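Local structure of spermidine synthase (Corynebacterium glutamicum ATCC 13032, 3GJY) at residues A[147-152]-A[180-185]. The protein probably acts in polyamine biosynthesis as a spermidine synthase, transferring an aminopropyl group from decarboxylated S-adenosylmethionine to putrescine. Sequence-based numbering, arbitrary orientation. Where two conformers were deposited one is given.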
ATOM      1  N   ASP A 147      -5.644  14.362  -6.035  1.00 16.24           N
ATOM      2  CA  ASP A 147      -5.032  13.370  -6.915  0.50 17.03           C
ATOM      3  C   ASP A 147      -3.662  13.002  -6.344  1.00 16.54           C
ATOM      4  O   ASP A 147      -2.791  13.831  -6.147  1.00 16.84           O
ATOM      5  CB  ASP A 147      -4.907  13.851  -8.363  0.50 18.58           C
ATOM      6  CG  ASP A 147      -3.831  13.097  -9.148  0.50 19.60           C
ATOM      7  OD1 ASP A 147      -3.704  11.848  -9.041  0.50 20.42           O
ATOM      8  OD2 ASP A 147      -3.091  13.775  -9.883  0.50 23.25           O
ATOM      9  N   ALA A 148      -3.514  11.721  -6.047  1.00 15.42           N
ATOM     10  CA  ALA A 148      -2.285  11.237  -5.431  1.00 14.35           C
ATOM     11  C   ALA A 148      -1.017  11.453  -6.263  1.00 13.43           C
ATOM     12  O   ALA A 148       0.076  11.641  -5.683  1.00 12.86           O
ATOM     13  CB  ALA A 148      -2.429   9.768  -5.037  1.00 15.60           C
ATOM     14  N   ARG A 149      -1.108  11.349  -7.583  1.00 14.86           N
ATOM     15  CA  ARG A 149       0.077  11.597  -8.412  1.00 14.19           C
ATOM     16  C   ARG A 149       0.504  13.051  -8.275  1.00 15.45           C
ATOM     17  O   ARG A 149       1.694  13.341  -8.104  1.00 15.19           O
ATOM     18  CB  ARG A 149      -0.201  11.293  -9.889  1.00 14.61           C
ATOM     19  CG  ARG A 149       0.918  11.728 -10.804  1.00 16.03           C
ATOM     20  CD  ARG A 149       2.315  11.062 -10.588  1.00 17.36           C
ATOM     21  NE  ARG A 149       3.310  11.817 -11.360  1.00 16.67           N
ATOM     22  CZ  ARG A 149       4.061  11.361 -12.361  1.00 15.42           C
ATOM     23  NH1 ARG A 149       4.003  10.089 -12.758  1.00 15.49           N
ATOM     24  NH2 ARG A 149       4.856  12.227 -12.996  1.00 17.67           N
HETATM   25  N   MSE A 150      -0.466  13.965  -8.290  1.00 15.52           N
HETATM   26  CA  MSE A 150      -0.114  15.372  -8.138  0.50 16.36           C
HETATM   27  C   MSE A 150       0.455  15.663  -6.756  1.00 15.85           C
HETATM   28  O   MSE A 150       1.407  16.431  -6.625  1.00 15.44           O
HETATM   29  CB  MSE A 150      -1.283  16.295  -8.492  0.50 18.36           C
HETATM   30  CG  MSE A 150      -1.656  16.195  -9.934  0.50 22.29           C
HETATM   31 SE   MSE A 150      -0.205  16.858 -11.061  0.35 31.55          SE
HETATM   32  CE  MSE A 150      -0.424  18.746 -10.642  0.50 31.73           C
ATOM     33  N   VAL A 151      -0.090  15.025  -5.726  1.00 14.02           N
ATOM     34  CA  VAL A 151       0.455  15.242  -4.376  1.00 12.97           C
ATOM     35  C   VAL A 151       1.922  14.749  -4.344  1.00 12.99           C
ATOM     36  O   VAL A 151       2.784  15.446  -3.791  1.00 13.43           O
ATOM     37  CB  VAL A 151      -0.420  14.545  -3.316  1.00 12.77           C
ATOM     38  CG1 VAL A 151       0.269  14.556  -1.947  1.00 14.25           C
ATOM     39  CG2 VAL A 151      -1.761  15.262  -3.220  1.00 13.72           C
ATOM     40  N   ALA A 152       2.199  13.591  -4.953  1.00 12.43           N
ATOM     41  CA  ALA A 152       3.578  13.089  -4.970  1.00 12.20           C
ATOM     42  C   ALA A 152       4.503  14.064  -5.679  1.00 12.31           C
ATOM     43  O   ALA A 152       5.624  14.313  -5.215  1.00 13.61           O
ATOM     44  CB  ALA A 152       3.648  11.681  -5.596  1.00 11.96           C
ATOM     45  N   VAL A 180       9.415   5.705 -13.520  1.00 12.89           N
ATOM     46  CA  VAL A 180      10.629   6.212 -12.880  1.00 12.93           C
ATOM     47  C   VAL A 180      10.383   7.616 -12.318  1.00 13.62           C
ATOM     48  O   VAL A 180      10.794   7.924 -11.195  1.00 12.79           O
ATOM     49  CB  VAL A 180      11.774   6.215 -13.889  1.00 13.00           C
ATOM     50  CG1 VAL A 180      12.969   7.073 -13.366  1.00 13.65           C
ATOM     51  CG2 VAL A 180      12.196   4.750 -14.233  1.00 13.86           C
ATOM     52  N   GLU A 181       9.651   8.443 -13.057  1.00 14.08           N
ATOM     53  CA  GLU A 181       9.395   9.804 -12.585  1.00 13.27           C
ATOM     54  C   GLU A 181       8.581   9.799 -11.293  1.00 12.25           C
ATOM     55  O   GLU A 181       8.883  10.556 -10.366  1.00 12.59           O
ATOM     56  CB  GLU A 181       8.675  10.631 -13.670  1.00 13.40           C
ATOM     57  CG  GLU A 181       9.567  10.975 -14.890  1.00 15.91           C
ATOM     58  CD  GLU A 181       9.715   9.822 -15.861  1.00 15.89           C
ATOM     59  OE1 GLU A 181       8.946   8.829 -15.791  1.00 15.32           O
ATOM     60  OE2 GLU A 181      10.631   9.924 -16.723  1.00 21.63           O
ATOM     61  N   PHE A 182       7.574   8.925 -11.216  1.00 11.61           N
ATOM     62  CA  PHE A 182       6.808   8.790  -9.976  1.00 12.06           C
ATOM     63  C   PHE A 182       7.699   8.344  -8.824  1.00 12.01           C
ATOM     64  O   PHE A 182       7.653   8.950  -7.761  1.00 11.71           O
ATOM     65  CB  PHE A 182       5.647   7.817 -10.157  1.00 12.51           C
ATOM     66  CG  PHE A 182       4.935   7.484  -8.875  1.00 11.36           C
ATOM     67  CD1 PHE A 182       4.151   8.436  -8.216  1.00 14.39           C
ATOM     68  CD2 PHE A 182       5.055   6.210  -8.316  1.00 12.30           C
ATOM     69  CE1 PHE A 182       3.495   8.099  -7.019  1.00 13.63           C
ATOM     70  CE2 PHE A 182       4.400   5.881  -7.148  1.00 13.34           C
ATOM     71  CZ  PHE A 182       3.638   6.814  -6.492  1.00 12.85           C
ATOM     72  N   PHE A 183       8.535   7.343  -9.070  1.00 11.48           N
ATOM     73  CA  PHE A 183       9.424   6.836  -8.016  1.00 10.94           C
ATOM     74  C   PHE A 183      10.420   7.908  -7.573  1.00 11.22           C
ATOM     75  O   PHE A 183      10.728   8.011  -6.389  1.00 11.85           O
ATOM     76  CB  PHE A 183      10.160   5.558  -8.440  1.00 11.00           C
ATOM     77  CG  PHE A 183       9.217   4.434  -8.802  1.00 11.45           C
ATOM     78  CD1 PHE A 183       8.106   4.141  -8.002  1.00 12.40           C
ATOM     79  CD2 PHE A 183       9.430   3.686  -9.968  1.00 12.84           C
ATOM     80  CE1 PHE A 183       7.220   3.116  -8.378  1.00 12.44           C
ATOM     81  CE2 PHE A 183       8.571   2.663 -10.334  1.00 13.28           C
ATOM     82  CZ  PHE A 183       7.461   2.392  -9.553  1.00 12.89           C
ATOM     83  N   GLU A 184      10.871   8.749  -8.522  1.00 10.44           N
ATOM     84  CA  GLU A 184      11.795   9.839  -8.179  1.00 11.85           C
ATOM     85  C   GLU A 184      11.124  10.863  -7.263  1.00 11.37           C
ATOM     86  O   GLU A 184      11.776  11.388  -6.328  1.00 11.83           O
ATOM     87  CB  GLU A 184      12.338  10.577  -9.427  1.00 12.11           C
ATOM     88  CG  GLU A 184      13.348   9.746 -10.261  1.00 12.48           C
ATOM     89  CD  GLU A 184      14.796   9.680  -9.687  1.00 16.34           C
ATOM     90  OE1 GLU A 184      15.044  10.011  -8.494  1.00 19.51           O
ATOM     91  OE2 GLU A 184      15.696   9.253 -10.458  1.00 19.40           O
ATOM     92  N   HIS A 185       9.845  11.169  -7.515  1.00 10.72           N
ATOM     93  CA  HIS A 185       9.123  12.059  -6.613  1.00 10.36           C
ATOM     94  C   HIS A 185       9.021  11.459  -5.204  1.00 11.49           C
ATOM     95  O   HIS A 185       9.238  12.155  -4.207  1.00 11.04           O
ATOM     96  CB  HIS A 185       7.752  12.394  -7.165  1.00 10.97           C
ATOM     97  CG  HIS A 185       7.798  13.328  -8.326  1.00 12.77           C
ATOM     98  ND1 HIS A 185       7.227  13.070  -9.558  1.00 15.21           N
ATOM     99  CD2 HIS A 185       8.432  14.515  -8.445  1.00 11.50           C
ATOM    100  CE1 HIS A 185       7.445  14.115 -10.357  1.00 11.38           C
ATOM    101  NE2 HIS A 185       8.176  14.989  -9.701  1.00 17.32           N
TER
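Helices 148-152 and 180-185 meet at 55° between their N-to-C directions, with axes 10.0 Å apart at closest approach; their backbones come nearest at Ala152 and His185, whose CA atoms lie 5.9 Å apart. By strand order this is the Rossmann-like fold shared with AdoMet-dependent methyltransferases, the helices following strands 141-145 and 160-165. Ala152, with only a methyl group, suits the close approach: its CB rests 3.9 Å from CE1 of Phe182. The Phe182 ring, bulky and apolar, packs against Leu96 of the central sheet and stands edge-to-face with Phe177. Farther from the close approach, Arg149 reaches across to the second helix. Its CG lies anti to the backbone N (chi1 171°) and the chain bends at chi2, which carries CD to 4.0 Å from Phe182 CD1 and sets one guanidinium face over the backbone of Phe182, with N over that face and CA offset toward its rim. Length and several donors fit arginine to this buried place: NE pairs with Glu153, NH1 bonds to Asn176 O, and NH2 forms a salt bridge with Asp291, whose backbone N is held by Glu181. Asp147, the N-cap, has a carboxylate short enough to reach first-turn N-H groups: OD1 accepts from Arg149 N at 3.0 Å. Histidine's flat ring lets His185 keep CB against Ala152 O and turn an edge to Arg149 NH2, 4.2 Å from CE1.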